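Local coordinates for protein BauA (Acinetobacter baumannii, PDB 6HCP) that takes up ferric preacinetobactin across the outer membrane, acting as a TonB-dependent siderophore receptor and transporter, at residues A247-V258 against L275-T285; G120-Y128 against A307-Y315. One frame throughout, in Å; residues are numbered along the deposited sequence. Where two conformers were deposited one is given.

Interaction 1 (A247-V258 against L275-T285); sequences ALDHVDGVTRGV and LLSPDWGSVET. With EDO (1,2-ethanediol), chain Z; EDO (1,2-ethanediol), chain D; EDO (1,2-ethanediol), chain B; EDO (1,2-ethanediol), chain J.
Ser277 OG is held by three groups: the backbone N of Arg256 donates to it at 3.0 Å, nearly straight (165°), and two waters each lie 2.7 Å from that same Ser277 OG. One water goes on to Thr255 OG1 and Gly257 N, the other to Gly257 O. A third water bridges Val254 O and Pro278 O. Nearer the barrel wall, Gly281 O, at the end of a type I turn, takes Gly253 N at 2.7 Å, with a weak second bond from Val254 N. From there strands 247-252 and 282-285 run antiparallel, with Val251-Val283 and Asp249-Thr285 as hydrogen-bonded pairs. On the face that carries Val283, Val283 CG1 meets Val254 CG2 from the loop at 3.7 Å, the side chains crossing at about a right angle. On the other face, in the conformer given, His250 NE2 donates to Asp252 OD1 at 2.9 Å, close to the ring plane but from above the carboxylate plane, while Val283 O lies over one face of the imidazole. Asp249 also pairs with Arg129 in a salt bridge. Beyond the strands, then, polar bonds join the two segments alongside apolar contacts such as Leu275 on Gly253: a buried serine hydroxyl and ordered waters hold the loops where cross-strand pairing has stopped.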
loop_
_atom_site.group_PDB
_atom_site.type_symbol
_atom_site.label_atom_id
_atom_site.label_comp_id
_atom_site.label_asym_id
_atom_site.label_seq_id
_atom_site.Cartn_x
_atom_site.Cartn_y
_atom_site.Cartn_z
ATOM N N ALA A 247 -34.623 10.409 0.095
ATOM C CA ALA A 247 -33.257 9.892 0.376
ATOM C C ALA A 247 -33.338 8.709 1.331
ATOM O O ALA A 247 -34.213 8.625 2.189
ATOM C CB ALA A 247 -32.362 10.985 0.928
ATOM N N LEU A 248 -32.334 7.830 1.215
ATOM C CA LEU A 248 -32.134 6.724 2.121
ATOM C C LEU A 248 -30.637 6.657 2.451
ATOM O O LEU A 248 -29.812 6.858 1.560
ATOM C CB LEU A 248 -32.583 5.423 1.449
ATOM C CG LEU A 248 -32.113 4.144 2.134
ATOM C CD1 LEU A 248 -32.942 3.869 3.374
ATOM C CD2 LEU A 248 -32.182 2.953 1.189
ATOM N N ASP A 249 -30.337 6.428 3.726
ATOM C CA ASP A 249 -28.981 6.173 4.217
ATOM C C ASP A 249 -29.072 4.950 5.123
ATOM O O ASP A 249 -29.919 4.896 6.033
ATOM C CB ASP A 249 -28.419 7.406 4.937
ATOM C CG ASP A 249 -27.036 7.204 5.552
ATOM O OD1 ASP A 249 -26.051 7.389 4.823
ATOM O OD2 ASP A 249 -26.968 6.668 6.666
ATOM N N HIS A 250 -28.261 3.930 4.824
ATOM C CA HIS A 250 -28.298 2.677 5.553
ATOM C C HIS A 250 -26.873 2.146 5.725
ATOM O O HIS A 250 -26.155 2.003 4.747
ATOM C CB HIS A 250 -29.185 1.653 4.828
ATOM C CG HIS A 250 -29.293 0.347 5.539
ATOM N ND1 HIS A 250 -30.440 -0.041 6.203
ATOM C CD2 HIS A 250 -28.389 -0.635 5.746
ATOM C CE1 HIS A 250 -30.252 -1.225 6.750
ATOM N NE2 HIS A 250 -29.001 -1.615 6.477
ATOM N N VAL A 251 -26.504 1.825 6.968
ATOM C CA VAL A 251 -25.202 1.227 7.258
ATOM C C VAL A 251 -25.446 -0.056 8.046
ATOM O O VAL A 251 -26.103 -0.053 9.071
ATOM C CB VAL A 251 -24.258 2.155 8.042
ATOM C CG1 VAL A 251 -22.895 1.499 8.260
ATOM C CG2 VAL A 251 -24.112 3.507 7.370
ATOM N N ASP A 252 -24.941 -1.171 7.511
ATOM C CA ASP A 252 -24.800 -2.418 8.252
ATOM C C ASP A 252 -23.379 -2.452 8.819
ATOM O O ASP A 252 -22.446 -2.089 8.127
ATOM C CB ASP A 252 -25.054 -3.631 7.348
ATOM C CG ASP A 252 -26.510 -3.824 6.935
ATOM O OD1 ASP A 252 -27.391 -3.602 7.773
ATOM O OD2 ASP A 252 -26.751 -4.135 5.754
ATOM N N GLY A 253 -23.246 -2.824 10.092
ATOM C CA GLY A 253 -21.998 -2.679 10.806
ATOM C C GLY A 253 -21.722 -1.225 11.142
ATOM O O GLY A 253 -20.616 -0.701 10.917
ATOM N N VAL A 254 -22.745 -0.555 11.666
ATOM C CA VAL A 254 -22.643 0.858 12.036
ATOM C C VAL A 254 -21.652 1.008 13.202
ATOM O O VAL A 254 -21.591 0.164 14.122
ATOM C CB VAL A 254 -24.031 1.429 12.394
ATOM C CG1 VAL A 254 -24.654 0.710 13.572
ATOM C CG2 VAL A 254 -23.975 2.927 12.675
ATOM N N THR A 255 -20.887 2.103 13.197
ATOM C CA THR A 255 -19.921 2.357 14.264
ATOM C C THR A 255 -20.542 3.306 15.307
ATOM O O THR A 255 -21.026 4.398 14.975
ATOM C CB THR A 255 -18.573 2.818 13.689
ATOM O OG1 THR A 255 -17.655 2.830 14.780
ATOM C CG2 THR A 255 -18.623 4.172 13.018
ATOM N N ARG A 256 -20.577 2.824 16.554
ATOM C CA ARG A 256 -21.193 3.511 17.706
ATOM C C ARG A 256 -20.114 4.143 18.590
ATOM O O ARG A 256 -20.373 5.112 19.326
ATOM C CB ARG A 256 -22.053 2.522 18.501
ATOM C CG ARG A 256 -22.729 3.110 19.737
ATOM C CD ARG A 256 -23.722 4.191 19.339
ATOM N NE ARG A 256 -24.564 4.649 20.438
ATOM C CZ ARG A 256 -25.669 5.393 20.292
ATOM N NH1 ARG A 256 -26.133 5.715 19.087
ATOM N NH2 ARG A 256 -26.381 5.695 21.362
ATOM N N GLY A 257 -18.916 3.546 18.592
ATOM C CA GLY A 257 -17.824 3.962 19.471
ATOM C C GLY A 257 -17.871 3.327 20.850
ATOM O O GLY A 257 -18.780 2.562 21.194
ATOM N N VAL A 258 -16.833 3.610 21.632
ATOM C CA VAL A 258 -16.590 2.930 22.878
ATOM C C VAL A 258 -16.224 3.962 23.952
ATOM O O VAL A 258 -15.645 5.019 23.675
ATOM C CB VAL A 258 -15.504 1.849 22.718
ATOM C CG1 VAL A 258 -15.918 0.820 21.673
ATOM C CG2 VAL A 258 -14.150 2.452 22.376
ATOM N N LEU A 275 -13.952 -2.939 13.145
ATOM C CA LEU A 275 -15.259 -2.491 13.597
ATOM C C LEU A 275 -15.430 -2.915 15.058
ATOM O O LEU A 275 -15.414 -4.091 15.371
ATOM C CB LEU A 275 -16.347 -3.116 12.725
ATOM C CG LEU A 275 -17.763 -2.733 13.131
ATOM C CD1 LEU A 275 -17.973 -1.227 13.011
ATOM C CD2 LEU A 275 -18.786 -3.498 12.316
ATOM N N LEU A 276 -15.585 -1.937 15.945
ATOM C CA LEU A 276 -15.653 -2.203 17.394
ATOM C C LEU A 276 -17.098 -2.209 17.915
ATOM O O LEU A 276 -17.336 -2.180 19.121
ATOM C CB LEU A 276 -14.814 -1.156 18.120
ATOM C CG LEU A 276 -13.307 -1.287 17.928
ATOM C CD1 LEU A 276 -12.577 -0.237 18.734
ATOM C CD2 LEU A 276 -12.819 -2.688 18.319
ATOM N N SER A 277 -18.053 -2.278 16.994
ATOM C CA SER A 277 -19.459 -2.411 17.318
ATOM C C SER A 277 -19.974 -3.693 16.672
ATOM O O SER A 277 -19.342 -4.209 15.750
ATOM C CB SER A 277 -20.237 -1.173 16.826
ATOM O OG SER A 277 -19.706 0.036 17.375
ATOM N N PRO A 278 -21.167 -4.190 17.053
ATOM C CA PRO A 278 -21.676 -5.448 16.507
ATOM C C PRO A 278 -21.714 -5.476 14.974
ATOM O O PRO A 278 -22.233 -4.565 14.339
ATOM C CB PRO A 278 -23.089 -5.560 17.104
ATOM C CG PRO A 278 -23.029 -4.762 18.390
ATOM C CD PRO A 278 -22.001 -3.679 18.152
ATOM N N ASP A 279 -21.221 -6.583 14.387
ATOM C CA ASP A 279 -21.239 -6.773 12.949
ATOM C C ASP A 279 -22.686 -6.783 12.453
ATOM O O ASP A 279 -22.950 -6.287 11.366
ATOM C CB ASP A 279 -20.443 -8.015 12.491
ATOM C CG ASP A 279 -20.658 -9.291 13.295
ATOM O OD1 ASP A 279 -21.748 -9.427 13.899
ATOM O OD2 ASP A 279 -19.738 -10.160 13.297
ATOM N N TRP A 280 -23.624 -7.214 13.302
ATOM C CA TRP A 280 -25.040 -7.273 12.915
ATOM C C TRP A 280 -25.757 -5.927 13.116
ATOM O O TRP A 280 -26.906 -5.788 12.704
ATOM C CB TRP A 280 -25.761 -8.392 13.666
ATOM C CG TRP A 280 -25.608 -8.376 15.154
ATOM C CD1 TRP A 280 -24.870 -9.249 15.905
ATOM C CD2 TRP A 280 -26.278 -7.510 16.094
ATOM N NE1 TRP A 280 -25.009 -8.961 17.234
ATOM C CE2 TRP A 280 -25.888 -7.920 17.382
ATOM C CE3 TRP A 280 -27.209 -6.470 15.974
ATOM C CZ2 TRP A 280 -26.346 -7.294 18.537
ATOM C CZ3 TRP A 280 -27.649 -5.842 17.112
ATOM C CH2 TRP A 280 -27.241 -6.258 18.377
ATOM N N GLY A 281 -25.098 -4.962 13.767
ATOM C CA GLY A 281 -25.748 -3.667 14.088
ATOM C C GLY A 281 -26.042 -2.878 12.829
ATOM O O GLY A 281 -25.280 -2.946 11.856
ATOM N N SER A 282 -27.166 -2.155 12.802
ATOM C CA SER A 282 -27.486 -1.393 11.621
ATOM C C SER A 282 -28.243 -0.116 11.988
ATOM O O SER A 282 -28.922 -0.024 13.039
ATOM C CB SER A 282 -28.241 -2.200 10.603
ATOM O OG SER A 282 -29.495 -2.577 11.100
ATOM N N VAL A 283 -28.137 0.846 11.082
ATOM C CA VAL A 283 -28.857 2.089 11.177
ATOM C C VAL A 283 -29.467 2.348 9.810
ATOM O O VAL A 283 -28.843 2.085 8.763
ATOM C CB VAL A 283 -27.949 3.256 11.618
ATOM C CG1 VAL A 283 -26.914 3.594 10.554
ATOM C CG2 VAL A 283 -28.779 4.499 11.971
ATOM N N GLU A 284 -30.661 2.937 9.814
ATOM C CA GLU A 284 -31.301 3.351 8.566
ATOM C C GLU A 284 -32.026 4.666 8.812
ATOM O O GLU A 284 -32.768 4.765 9.800
ATOM C CB GLU A 284 -32.299 2.289 8.102
ATOM C CG GLU A 284 -33.135 2.727 6.923
ATOM C CD GLU A 284 -34.306 1.795 6.638
ATOM O OE1 GLU A 284 -35.293 1.783 7.430
ATOM O OE2 GLU A 284 -34.204 1.039 5.662
ATOM N N THR A 285 -31.803 5.642 7.925
ATOM C CA THR A 285 -32.550 6.900 7.957
ATOM C C THR A 285 -33.180 7.128 6.587
ATOM O O THR A 285 -32.510 7.060 5.561
ATOM C CB THR A 285 -31.675 8.084 8.382
ATOM O OG1 THR A 285 -30.965 7.737 9.569
ATOM C CG2 THR A 285 -32.474 9.331 8.688
HETATM C C1 EDO Z . -28.199 7.339 9.663
HETATM O O1 EDO Z . -28.595 6.285 8.755
HETATM C C2 EDO Z . -27.665 8.509 8.888
HETATM O O2 EDO Z . -28.747 9.181 8.217
HETATM C C1 EDO D . -32.211 -0.374 11.180
HETATM O O1 EDO D . -31.483 -1.069 10.176
HETATM C C2 EDO D . -32.505 -1.240 12.372
HETATM O O2 EDO D . -33.336 -2.338 11.970
HETATM C C1 EDO B . -12.350 -6.060 12.481
HETATM O O1 EDO B . -13.744 -5.819 12.596
HETATM C C2 EDO B . -12.157 -7.390 13.168
HETATM O O2 EDO B . -13.335 -7.476 13.977
HETATM C C1 EDO J . -29.528 9.081 18.389
HETATM O O1 EDO J . -29.693 9.627 19.699
HETATM C C2 EDO J . -28.356 8.117 18.435
HETATM O O2 EDO J . -28.742 6.795 18.034
HETATM O O HOH W 1 -22.932 -1.997 14.719
HETATM O O HOH W 2 -17.347 1.436 17.314
HETATM O O HOH W 3 -20.063 0.336 20.012
#

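Interaction 2 (G120-Y128 against A307-Y315); sequences GLFGITPFY and AYGQSTTEY. With EDO (1,2-ethanediol), chain G; EDO (1,2-ethanediol), chain J.
Leu121 and Ile124 of the plug domain lie against Gly309, and Phe127 against Thr313, on the inner wall of the beta-barrel, the plug-in-barrel packing of a TonB-dependent receptor. Strand 307-315 turns every second residue to the plug. Gly309, lacking a side chain, leaves its backbone to be met directly: Leu121 CD2 comes to 3.8 Å from Gly309 N, and Ile124 CD1 to 3.7 Å from Gly309 CA. The isoleucine gets there by a chain bent twice, CG1 beside its own backbone N and CD1 folded back again (chi2 -56°). The other methyl of Leu121, CD1, rests more loosely on Ala307 CB. Next along the strand, Ser311 OG donates to Gly123 O at 2.7 Å, tilted 31° from the carbonyl plane; Lys345 also bonds this hydroxyl. Thr313 is crossed at about a right angle by Phe127, whose CB lies 3.6 Å from both Thr313 OG1 and Thr313 CG2. The threonine hydroxyl is bonded to Asp287, which also takes the backbone N of Phe127, so one barrel carboxylate joins the two residues. At the far end Tyr128 and Tyr315 make an offset edge-to-face pair, planes 78° apart, with Tyr128 CE2 over the rim of the Tyr315 ring, 3.5 Å from Tyr315 CE1.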
loop_
_atom_site.group_PDB
_atom_site.type_symbol
_atom_site.label_atom_id
_atom_site.label_comp_id
_atom_site.label_asym_id
_atom_site.label_seq_id
_atom_site.Cartn_x
_atom_site.Cartn_y
_atom_site.Cartn_z
ATOM N N GLY A 120 -31.371 28.393 2.063
ATOM C CA GLY A 120 -31.599 29.376 3.126
ATOM C C GLY A 120 -32.658 28.952 4.140
ATOM O O GLY A 120 -32.851 29.657 5.134
ATOM N N LEU A 121 -33.363 27.845 3.892
ATOM C CA LEU A 121 -34.476 27.380 4.736
ATOM C C LEU A 121 -34.044 26.193 5.607
ATOM O O LEU A 121 -33.570 25.179 5.086
ATOM C CB LEU A 121 -35.650 26.973 3.835
ATOM C CG LEU A 121 -36.988 26.741 4.537
ATOM C CD1 LEU A 121 -37.515 28.031 5.168
ATOM C CD2 LEU A 121 -38.022 26.171 3.576
ATOM N N PHE A 122 -34.349 26.270 6.904
ATOM C CA PHE A 122 -34.004 25.229 7.865
ATOM C C PHE A 122 -35.148 24.203 7.957
ATOM O O PHE A 122 -36.274 24.465 7.527
ATOM C CB PHE A 122 -33.650 25.896 9.195
ATOM C CG PHE A 122 -32.441 26.791 9.124
ATOM C CD1 PHE A 122 -32.556 28.125 8.756
ATOM C CD2 PHE A 122 -31.172 26.282 9.341
ATOM C CE1 PHE A 122 -31.438 28.930 8.612
ATOM C CE2 PHE A 122 -30.051 27.092 9.204
ATOM C CZ PHE A 122 -30.184 28.421 8.879
ATOM N N GLY A 123 -34.814 22.989 8.401
ATOM C CA GLY A 123 -35.781 21.929 8.639
ATOM C C GLY A 123 -36.152 21.102 7.408
ATOM O O GLY A 123 -37.168 20.366 7.453
ATOM N N ILE A 124 -35.359 21.183 6.326
ATOM C CA ILE A 124 -35.673 20.493 5.055
ATOM C C ILE A 124 -34.694 19.336 4.772
ATOM O O ILE A 124 -35.065 18.320 4.153
ATOM C CB ILE A 124 -35.669 21.488 3.882
ATOM C CG1 ILE A 124 -36.499 22.736 4.190
ATOM C CG2 ILE A 124 -36.110 20.808 2.599
ATOM C CD1 ILE A 124 -37.926 22.405 4.566
ATOM N N THR A 125 -33.420 19.567 5.083
ATOM C CA THR A 125 -32.305 18.662 4.749
ATOM C C THR A 125 -32.403 17.350 5.513
ATOM O O THR A 125 -33.034 17.251 6.569
ATOM C CB THR A 125 -30.962 19.358 5.024
ATOM O OG1 THR A 125 -31.023 19.966 6.314
ATOM C CG2 THR A 125 -30.612 20.403 3.992
ATOM N N PRO A 126 -31.714 16.286 5.043
ATOM C CA PRO A 126 -31.680 15.024 5.777
ATOM C C PRO A 126 -31.173 15.206 7.213
ATOM O O PRO A 126 -30.327 16.050 7.459
ATOM C CB PRO A 126 -30.745 14.159 4.921
ATOM C CG PRO A 126 -30.943 14.707 3.533
ATOM C CD PRO A 126 -31.045 16.203 3.735
ATOM N N PHE A 127 -31.723 14.419 8.133
ATOM C CA PHE A 127 -31.555 14.659 9.567
ATOM C C PHE A 127 -30.097 14.454 10.017
ATOM O O PHE A 127 -29.584 15.244 10.776
ATOM C CB PHE A 127 -32.474 13.723 10.344
ATOM C CG PHE A 127 -32.775 14.153 11.756
ATOM C CD1 PHE A 127 -33.692 15.161 12.012
ATOM C CD2 PHE A 127 -32.208 13.498 12.839
ATOM C CE1 PHE A 127 -34.050 15.474 13.319
ATOM C CE2 PHE A 127 -32.538 13.838 14.140
ATOM C CZ PHE A 127 -33.455 14.839 14.381
ATOM N N TYR A 128 -29.438 13.391 9.540
ATOM C CA TYR A 128 -28.162 12.958 10.127
ATOM C C TYR A 128 -27.038 12.826 9.085
ATOM O O TYR A 128 -25.864 12.870 9.457
ATOM C CB TYR A 128 -28.326 11.622 10.844
ATOM C CG TYR A 128 -28.866 11.675 12.244
ATOM C CD1 TYR A 128 -28.644 12.757 13.083
ATOM C CD2 TYR A 128 -29.660 10.645 12.715
ATOM C CE1 TYR A 128 -29.095 12.756 14.394
ATOM C CE2 TYR A 128 -30.073 10.598 14.034
ATOM C CZ TYR A 128 -29.843 11.684 14.857
ATOM O OH TYR A 128 -30.309 11.640 16.128
ATOM N N ALA A 307 -40.888 31.564 1.493
ATOM C CA ALA A 307 -40.404 30.175 1.394
ATOM C C ALA A 307 -41.176 29.321 2.396
ATOM O O ALA A 307 -41.450 29.755 3.506
ATOM C CB ALA A 307 -38.919 30.136 1.663
ATOM N N TYR A 308 -41.621 28.151 1.939
ATOM C CA TYR A 308 -42.274 27.176 2.737
ATOM C C TYR A 308 -41.690 25.806 2.398
ATOM O O TYR A 308 -41.489 25.483 1.225
ATOM C CB TYR A 308 -43.786 27.147 2.477
ATOM C CG TYR A 308 -44.506 26.070 3.249
ATOM C CD1 TYR A 308 -44.767 26.226 4.607
ATOM C CD2 TYR A 308 -44.802 24.841 2.674
ATOM C CE1 TYR A 308 -45.377 25.225 5.347
ATOM C CE2 TYR A 308 -45.411 23.827 3.402
ATOM C CZ TYR A 308 -45.705 24.025 4.742
ATOM O OH TYR A 308 -46.255 23.033 5.497
ATOM N N GLY A 309 -41.590 24.956 3.416
ATOM C CA GLY A 309 -41.122 23.604 3.216
ATOM C C GLY A 309 -41.581 22.665 4.297
ATOM O O GLY A 309 -42.011 23.081 5.385
ATOM N N GLN A 310 -41.364 21.373 4.036
ATOM C CA GLN A 310 -41.643 20.330 4.975
ATOM C C GLN A 310 -40.694 19.155 4.704
ATOM O O GLN A 310 -40.250 18.918 3.566
ATOM C CB GLN A 310 -43.104 19.879 4.856
ATOM C CG GLN A 310 -43.493 19.553 3.433
ATOM C CD GLN A 310 -44.970 19.271 3.300
ATOM O OE1 GLN A 310 -45.373 18.309 2.651
ATOM N NE2 GLN A 310 -45.780 20.079 3.965
ATOM N N SER A 311 -40.501 18.330 5.727
ATOM C CA SER A 311 -39.718 17.148 5.571
ATOM C C SER A 311 -40.156 16.134 6.613
ATOM O O SER A 311 -40.766 16.488 7.627
ATOM C CB SER A 311 -38.224 17.448 5.659
ATOM O OG SER A 311 -37.853 17.818 6.978
ATOM N N THR A 312 -39.830 14.871 6.347
ATOM C CA THR A 312 -40.028 13.810 7.285
ATOM C C THR A 312 -38.731 13.005 7.381
ATOM O O THR A 312 -38.070 12.779 6.385
ATOM C CB THR A 312 -41.189 12.893 6.873
ATOM O OG1 THR A 312 -40.804 12.336 5.616
ATOM C CG2 THR A 312 -42.514 13.619 6.752
ATOM N N THR A 313 -38.465 12.522 8.584
ATOM C CA THR A 313 -37.355 11.653 8.892
ATOM C C THR A 313 -37.898 10.414 9.592
ATOM O O THR A 313 -38.675 10.527 10.527
ATOM C CB THR A 313 -36.347 12.352 9.810
ATOM O OG1 THR A 313 -35.829 13.479 9.105
ATOM C CG2 THR A 313 -35.255 11.417 10.289
ATOM N N GLU A 314 -37.430 9.238 9.166
ATOM C CA GLU A 314 -37.665 8.001 9.884
ATOM C C GLU A 314 -36.314 7.352 10.163
ATOM O O GLU A 314 -35.607 7.011 9.215
ATOM C CB GLU A 314 -38.550 7.058 9.055
ATOM C CG GLU A 314 -39.932 7.619 8.752
ATOM C CD GLU A 314 -40.777 6.732 7.845
ATOM O OE1 GLU A 314 -40.314 5.639 7.497
ATOM O OE2 GLU A 314 -41.929 7.093 7.587
ATOM N N TYR A 315 -35.961 7.275 11.449
ATOM C CA TYR A 315 -34.692 6.773 11.925
ATOM C C TYR A 315 -34.919 5.460 12.654
ATOM O O TYR A 315 -35.758 5.393 13.543
ATOM C CB TYR A 315 -34.027 7.771 12.869
ATOM C CG TYR A 315 -32.714 7.322 13.455
ATOM C CD1 TYR A 315 -31.513 7.513 12.781
ATOM C CD2 TYR A 315 -32.651 6.801 14.732
ATOM C CE1 TYR A 315 -30.302 7.145 13.351
ATOM C CE2 TYR A 315 -31.448 6.432 15.317
ATOM C CZ TYR A 315 -30.268 6.581 14.613
ATOM O OH TYR A 315 -29.086 6.235 15.206
HETATM C C1 EDO G . -37.003 28.742 8.751
HETATM O O1 EDO G . -35.708 28.560 8.132
HETATM C C2 EDO G . -37.168 27.832 9.959
HETATM O O2 EDO G . -36.449 28.342 11.095
HETATM C C1 EDO J . -29.528 9.081 18.389
HETATM O O1 EDO J . -29.693 9.627 19.699
HETATM C C2 EDO J . -28.356 8.117 18.435
HETATM O O2 EDO J . -28.742 6.795 18.034
HETATM O O HOH W 4 -39.614 21.903 7.542
#

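Overall arrangement
From the N terminus, the chain first forms the plug, which contains 120-128, and then enters the barrel strands. Strand 238-252 leads into a loop that runs on through 258, and 16 residues later the chain returns as 275-285, closing the short loop of interaction 1 within the barrel. Strand 302-318 follows as the next neighbour in the wall, and its 307-315 part meets 120-128, closing the much longer loop of interaction 2, inside which interaction 1 is nested. Interaction 1 joins two neighbouring wall strands and the loops beyond them; interaction 2 joins wall to plug. Their centres lie 23 Å apart, yet they touch where Val283 and Thr285 pack on Tyr315, and one ethanediol molecule contacts both.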